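Long-range contacts in polyporopepsin (Irpex lacteus, PDB 1WKR), which cleaves peptide bonds as a pepsin-family aspartic endopeptidase of broad specificity, with milk-clotting activity: residues Ser28-Thr33 and Asp99-Ile104; Thr38-Asp43 and Ile89-Arg94. All coordinates share one frame; numbering follows the deposited sequence.

Interaction 1: Ser28-Thr33 and Asp99-Ile104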
loop_
_atom_site.group_PDB
_atom_site.type_symbol
_atom_site.label_atom_id
_atom_site.label_comp_id
_atom_site.label_asym_id
_atom_site.label_seq_id
_atom_site.Cartn_x
_atom_site.Cartn_y
_atom_site.Cartn_z
ATOM N N SER A 28 1.159 7.319 -14.783
ATOM C CA SER A 28 1.898 6.896 -13.567
ATOM C C SER A 28 0.844 6.659 -12.487
ATOM O O SER A 28 0.250 7.607 -11.983
ATOM C CB SER A 28 2.875 7.980 -13.231
ATOM O OG SER A 28 3.621 7.559 -12.093
ATOM N N LEU A 29 0.582 5.389 -12.162
ATOM C CA LEU A 29 -0.488 5.027 -11.270
ATOM C C LEU A 29 0.046 4.591 -9.944
ATOM O O LEU A 29 1.036 3.843 -9.823
ATOM C CB LEU A 29 -1.341 3.904 -11.858
ATOM C CG LEU A 29 -2.007 4.231 -13.241
ATOM C CD1 LEU A 29 -3.045 3.188 -13.532
ATOM C CD2 LEU A 29 -2.739 5.613 -13.209
ATOM N N LEU A 30 -0.651 5.030 -8.872
ATOM C CA LEU A 30 -0.261 4.748 -7.491
ATOM C C LEU A 30 -0.584 3.294 -7.152
ATOM O O LEU A 30 -1.713 2.836 -7.335
ATOM C CB LEU A 30 -1.033 5.726 -6.611
ATOM C CG LEU A 30 -0.641 5.805 -5.112
ATOM C CD1 LEU A 30 -0.991 7.185 -4.548
ATOM C CD2 LEU A 30 -1.365 4.721 -4.287
ATOM N N VAL A 31 0.399 2.578 -6.648
ATOM C CA VAL A 31 0.229 1.153 -6.309
ATOM C C VAL A 31 -0.565 1.026 -5.016
ATOM O O VAL A 31 -0.072 1.382 -3.929
ATOM C CB VAL A 31 1.564 0.445 -6.149
ATOM C CG1 VAL A 31 1.388 -1.002 -5.681
ATOM C CG2 VAL A 31 2.365 0.519 -7.457
ATOM N N ASP A 32 -1.807 0.499 -5.106
ATOM C CA ASP A 32 -2.677 0.479 -3.913
ATOM C C ASP A 32 -3.278 -0.891 -3.663
ATOM O O ASP A 32 -4.222 -1.314 -4.312
ATOM C CB ASP A 32 -3.793 1.526 -4.113
ATOM C CG ASP A 32 -4.526 1.859 -2.876
ATOM O OD1 ASP A 32 -4.058 1.467 -1.751
ATOM O OD2 ASP A 32 -5.606 2.511 -2.920
ATOM N N THR A 33 -2.775 -1.595 -2.647
ATOM C CA THR A 33 -3.414 -2.827 -2.149
ATOM C C THR A 33 -4.563 -2.516 -1.220
ATOM O O THR A 33 -5.246 -3.464 -0.824
ATOM C CB THR A 33 -2.429 -3.778 -1.509
ATOM O OG1 THR A 33 -1.830 -3.134 -0.348
ATOM C CG2 THR A 33 -1.286 -4.209 -2.466
ATOM N N ASP A 99 -2.251 14.482 -5.806
ATOM C CA ASP A 99 -1.026 15.158 -6.293
ATOM C C ASP A 99 0.095 14.142 -6.520
ATOM O O ASP A 99 0.316 13.182 -5.716
ATOM C CB ASP A 99 -0.574 16.192 -5.259
ATOM C CG ASP A 99 -1.457 17.438 -5.333
ATOM O OD1 ASP A 99 -2.246 17.575 -6.261
ATOM O OD2 ASP A 99 -1.215 18.345 -4.377
ATOM N N GLY A 100 0.775 14.337 -7.675
ATOM C CA GLY A 100 1.944 13.506 -7.983
ATOM C C GLY A 100 1.654 12.217 -8.777
ATOM O O GLY A 100 2.600 11.518 -9.066
ATOM N N VAL A 101 0.339 11.922 -9.043
ATOM C CA VAL A 101 -0.017 10.689 -9.766
ATOM C C VAL A 101 -1.158 10.971 -10.746
ATOM O O VAL A 101 -1.886 11.931 -10.684
ATOM C CB VAL A 101 -0.398 9.577 -8.779
ATOM C CG1 VAL A 101 0.749 9.295 -7.751
ATOM C CG2 VAL A 101 -1.705 9.793 -8.084
ATOM N N ASP A 102 -1.286 10.012 -11.706
ATOM C CA ASP A 102 -2.407 10.001 -12.650
ATOM C C ASP A 102 -3.671 9.352 -12.144
ATOM O O ASP A 102 -4.719 9.498 -12.702
ATOM C CB ASP A 102 -2.005 9.337 -13.948
ATOM C CG ASP A 102 -1.088 10.187 -14.818
ATOM O OD1 ASP A 102 -1.631 11.222 -15.339
ATOM O OD2 ASP A 102 0.077 9.902 -15.000
ATOM N N GLY A 103 -3.541 8.528 -11.065
ATOM C CA GLY A 103 -4.640 7.722 -10.600
ATOM C C GLY A 103 -4.048 6.556 -9.787
ATOM O O GLY A 103 -2.951 6.664 -9.255
ATOM N N ILE A 104 -4.838 5.461 -9.717
ATOM C CA ILE A 104 -4.506 4.306 -8.860
ATOM C C ILE A 104 -4.476 3.034 -9.699
ATOM O O ILE A 104 -5.357 2.823 -10.560
ATOM C CB ILE A 104 -5.504 4.175 -7.672
ATOM C CG1 ILE A 104 -5.245 5.306 -6.693
ATOM C CG2 ILE A 104 -5.412 2.788 -7.024
ATOM C CD1 ILE A 104 -6.161 5.270 -5.432
HETATM O O HOH W 1 4.183 9.907 -10.818
#

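Interaction 2: Thr38-Asp43 and Ile89-Arg94. With SO4 (sulfate ion), chain F; SO4 (sulfate ion), chain D.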
loop_
_atom_site.group_PDB
_atom_site.type_symbol
_atom_site.label_atom_id
_atom_site.label_comp_id
_atom_site.label_asym_id
_atom_site.label_seq_id
_atom_site.Cartn_x
_atom_site.Cartn_y
_atom_site.Cartn_z
ATOM N N THR A 38 -8.943 0.466 -10.617
ATOM C CA THR A 38 -7.862 1.065 -11.419
ATOM C C THR A 38 -8.423 2.240 -12.177
ATOM O O THR A 38 -9.444 2.049 -12.872
ATOM C CB THR A 38 -7.218 0.023 -12.323
ATOM O OG1 THR A 38 -6.483 -0.891 -11.494
ATOM C CG2 THR A 38 -6.234 0.652 -13.307
ATOM N N TRP A 39 -7.855 3.421 -12.014
ATOM C CA TRP A 39 -8.405 4.618 -12.678
ATOM C C TRP A 39 -7.323 5.572 -12.973
ATOM O O TRP A 39 -6.226 5.581 -12.388
ATOM C CB TRP A 39 -9.486 5.245 -11.771
ATOM C CG TRP A 39 -8.990 5.811 -10.458
ATOM C CD1 TRP A 39 -8.914 5.183 -9.262
ATOM C CD2 TRP A 39 -8.561 7.179 -10.244
ATOM N NE1 TRP A 39 -8.444 6.051 -8.288
ATOM C CE2 TRP A 39 -8.261 7.300 -8.857
ATOM C CE3 TRP A 39 -8.448 8.296 -11.059
ATOM C CZ2 TRP A 39 -7.810 8.472 -8.286
ATOM C CZ3 TRP A 39 -8.001 9.483 -10.499
ATOM C CH2 TRP A 39 -7.712 9.591 -9.104
ATOM N N LEU A 40 -7.646 6.479 -13.902
ATOM C CA LEU A 40 -6.724 7.523 -14.345
ATOM C C LEU A 40 -7.532 8.823 -14.576
ATOM O O LEU A 40 -8.764 8.827 -14.492
ATOM C CB LEU A 40 -5.942 7.084 -15.616
ATOM C CG LEU A 40 -6.790 6.707 -16.820
ATOM C CD1 LEU A 40 -7.253 7.941 -17.660
ATOM C CD2 LEU A 40 -5.956 5.787 -17.715
ATOM N N GLY A 41 -6.814 9.905 -14.835
ATOM C CA GLY A 41 -7.484 11.202 -15.133
ATOM C C GLY A 41 -7.142 12.218 -14.114
ATOM O O GLY A 41 -7.665 13.382 -14.227
ATOM N N ALA A 42 -6.356 11.949 -13.065
ATOM C CA ALA A 42 -5.946 12.990 -12.109
ATOM C C ALA A 42 -4.955 13.921 -12.660
ATOM O O ALA A 42 -4.682 15.026 -12.028
ATOM C CB ALA A 42 -5.408 12.339 -10.803
ATOM N N ASP A 43 -4.309 13.634 -13.740
ATOM C CA ASP A 43 -3.277 14.548 -14.376
ATOM C C ASP A 43 -3.500 14.486 -15.866
ATOM O O ASP A 43 -4.373 15.232 -16.405
ATOM C CB ASP A 43 -1.925 14.220 -13.923
ATOM C CG ASP A 43 -0.860 15.157 -14.500
ATOM O OD1 ASP A 43 -1.247 16.109 -15.176
ATOM O OD2 ASP A 43 0.367 14.897 -14.320
ATOM N N ILE A 89 -11.648 0.136 -16.271
ATOM C CA ILE A 89 -10.951 1.249 -15.596
ATOM C C ILE A 89 -11.898 2.385 -15.352
ATOM O O ILE A 89 -12.848 2.654 -16.149
ATOM C CB ILE A 89 -9.728 1.730 -16.414
ATOM C CG1 ILE A 89 -10.132 2.284 -17.810
ATOM C CG2 ILE A 89 -8.725 0.583 -16.563
ATOM C CD1 ILE A 89 -9.036 3.001 -18.469
ATOM N N GLY A 90 -11.641 3.174 -14.343
ATOM C CA GLY A 90 -12.290 4.467 -14.140
ATOM C C GLY A 90 -11.504 5.592 -14.768
ATOM O O GLY A 90 -10.289 5.564 -14.900
ATOM N N VAL A 91 -12.271 6.618 -15.181
ATOM C CA VAL A 91 -11.700 7.843 -15.744
ATOM C C VAL A 91 -12.318 9.016 -14.965
ATOM O O VAL A 91 -13.520 9.240 -15.060
ATOM C CB VAL A 91 -11.951 7.940 -17.260
ATOM C CG1 VAL A 91 -11.436 9.283 -17.772
ATOM C CG2 VAL A 91 -11.202 6.800 -17.948
ATOM N N ALA A 92 -11.478 9.674 -14.213
ATOM C CA ALA A 92 -12.015 10.676 -13.240
ATOM C C ALA A 92 -12.388 11.980 -13.939
ATOM O O ALA A 92 -11.576 12.518 -14.752
ATOM C CB ALA A 92 -10.911 10.978 -12.190
ATOM N N SER A 93 -13.550 12.473 -13.585
ATOM C CA SER A 93 -13.928 13.939 -13.872
ATOM C C SER A 93 -13.779 14.756 -12.624
ATOM O O SER A 93 -13.766 15.978 -12.735
ATOM C CB SER A 93 -15.305 13.999 -14.411
ATOM O OG SER A 93 -16.241 13.458 -13.549
ATOM N N ARG A 94 -13.741 14.123 -11.460
ATOM C CA ARG A 94 -13.474 14.819 -10.170
ATOM C C ARG A 94 -12.390 14.001 -9.450
ATOM O O ARG A 94 -12.532 12.802 -9.395
ATOM C CB ARG A 94 -14.784 14.884 -9.277
ATOM C CG ARG A 94 -15.963 15.714 -9.885
ATOM C CD ARG A 94 -15.557 17.115 -10.234
ATOM N NE ARG A 94 -16.603 17.846 -10.965
ATOM C CZ ARG A 94 -16.180 18.555 -12.186
ATOM N NH1 ARG A 94 -14.776 18.858 -12.468
ATOM N NH2 ARG A 94 -17.033 19.047 -13.021
HETATM S S SO4 F . -11.884 18.521 -9.058
HETATM O O1 SO4 F . -10.718 19.430 -8.482
HETATM O O2 SO4 F . -12.649 17.803 -8.184
HETATM O O3 SO4 F . -12.769 19.413 -9.952
HETATM O O4 SO4 F . -11.129 17.473 -9.942
HETATM S S SO4 D . -18.471 12.210 -15.917
HETATM O O1 SO4 D . -18.167 13.032 -17.325
HETATM O O2 SO4 D . -17.387 11.177 -15.865
HETATM O O3 SO4 D . -18.313 13.138 -14.855
HETATM O O4 SO4 D . -19.737 11.592 -15.930
HETATM O O HOH W 2 -9.597 13.801 -16.451
#

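Interaction 1: Ser28-Thr33 and Asp99-Ile104
Ser-28 and Asp-102 grip each other twice where strand 25-32, which carries the catalytic Asp-32, runs parallel to strand 103-106. This is one side of the psi-loop, the hallmark of the pepsin fold. The Asp-102 side chain is the one to follow. Its CB rests 3.5 Å from Ser-28 O. CG stands anti to its own carbonyl carbon (chi1 -74°), which turns the carboxylate toward the backbone N of Ser-28. There OD2 accepts Ser-28 N at 2.8 Å in a nearly straight bond (175° at the hydrogen), met on its anti side and 20° out of the carboxylate plane. OD1 takes the backbone N of Lys-44, so each carboxylate oxygen is used. The backbone completes the pairing, with Asp-102 N giving a 2.9 Å bond to Ser-28 O. Without the carboxylate, as with an alanine at this position, the amides of Ser-28 and Lys-44 would probably lose their acceptor and the two segments one of their ties.

One step on, Leu-30 N bonds Gly-103 O at 2.8 Å. Gly-103 has backbone angles that would jam a CB against the preceding carbonyl, and Leu-29 CD2 packs 3.7 Å from its N, a buried amide with no hydrogen-bonding partner in the model. Leu-30 and Ile-104 share a face of the sheet; Leu-30 CB also touches Val-101 CG1, and the side chain packs on the bound inhibitor. A water joins Ser-28 OG to Gly-100 O.

The contact ends at the active site. The Asp-32 carboxylate is held by Ser-35 OG and Gly-34 N, and its OD1 also bonds the inhibitor. Ile-104 packs against this side chain: CG2 touches Asp-32 CB at 3.6 Å, and CD1 lies 3.8 Å from Asp-32 OD2.

Interaction 2: Thr38-Asp43 and Ile89-Arg94
Thr-38, Leu-40 and Gly-90 zip together with Ala-92 as a short parallel pair in the N-terminal half of the pepsin fold, joining strand 39-40 to the long strand 82-96. Three backbone bonds alternate across the gap: Gly-90 N to Thr-38 O (2.9 Å), Leu-40 N to Gly-90 O (3.0 Å) and Ala-92 N to Leu-40 O (2.9 Å). The same carbonyls are also approached by CA-H groups, with Ile-89 CA 3.2 Å from Thr-38 O.

Apolar contacts lie on both faces. On the one carrying Trp-39, CG of that residue lies between the backbone N and the carbonyl carbon (chi1 66°), and from there the ring extends in the strand's direction until CZ3 meets Ala-92 CB at 3.7 Å. Phe-68 stacks on this ring and Phe-98 meets it edge-to-face. Gly-90 leaves room beside it: a CB there would press tightly on Trp-39 CB. On the other face, the Leu-40 and Val-91 side chains run alongside each other in the same direction, Leu-40 CD1 4.1 Å from Val-91 CG2, while the other branch of Leu-40, CD2, reaches Ile-89 CD1. Tyr-46 touches both Leu-40 and Val-91.

Polar contacts gather at the far end. One water lies within hydrogen-bonding distance of both Gly-41 O and Ala-92 O. Gly-41 itself has no room for a side chain, since a CB would clash with Ala-92 O. Beyond it, at the exposed Arg-94, NH1 makes a long 3.3 Å bond to O3 of a sulfate that probably came from the crystallisation liquor.

The chemistry is therefore split: backbone bonds set the register, apolar side chains pack on both faces, and Gly-90 lets the backbones approach closely at Trp-39, while beyond Ala-92 N, where direct pairing ends, a water bridges the carbonyls.

In the fold
The contacts meet where strand 103-106 of interaction 1 pairs antiparallel with strand 39-40 of interaction 2. Ile-104 O probably accepts Trp-39 N at 3.0 Å, and Asp-102 O probably accepts Ala-42 N, also at 3.0 Å. Their centres are 10 Å apart, and along the chain interaction 2 is nested within the loop closed by interaction 1. Together they line up strands 25-32, 103-106, 39-40 and 82-96 in that order. Interaction 1 holds the catalytic Asp-32, whose side chain is about 3 Å from that of Asp-212, with the inhibitor bound there. Interaction 2 lies further from the catalytic pair: the Trp-39 side chain is about 7 Å from that of Asp-32 and about 12 Å from that of Asp-212, with Ile-104 packed against both Trp-39 and Asp-32.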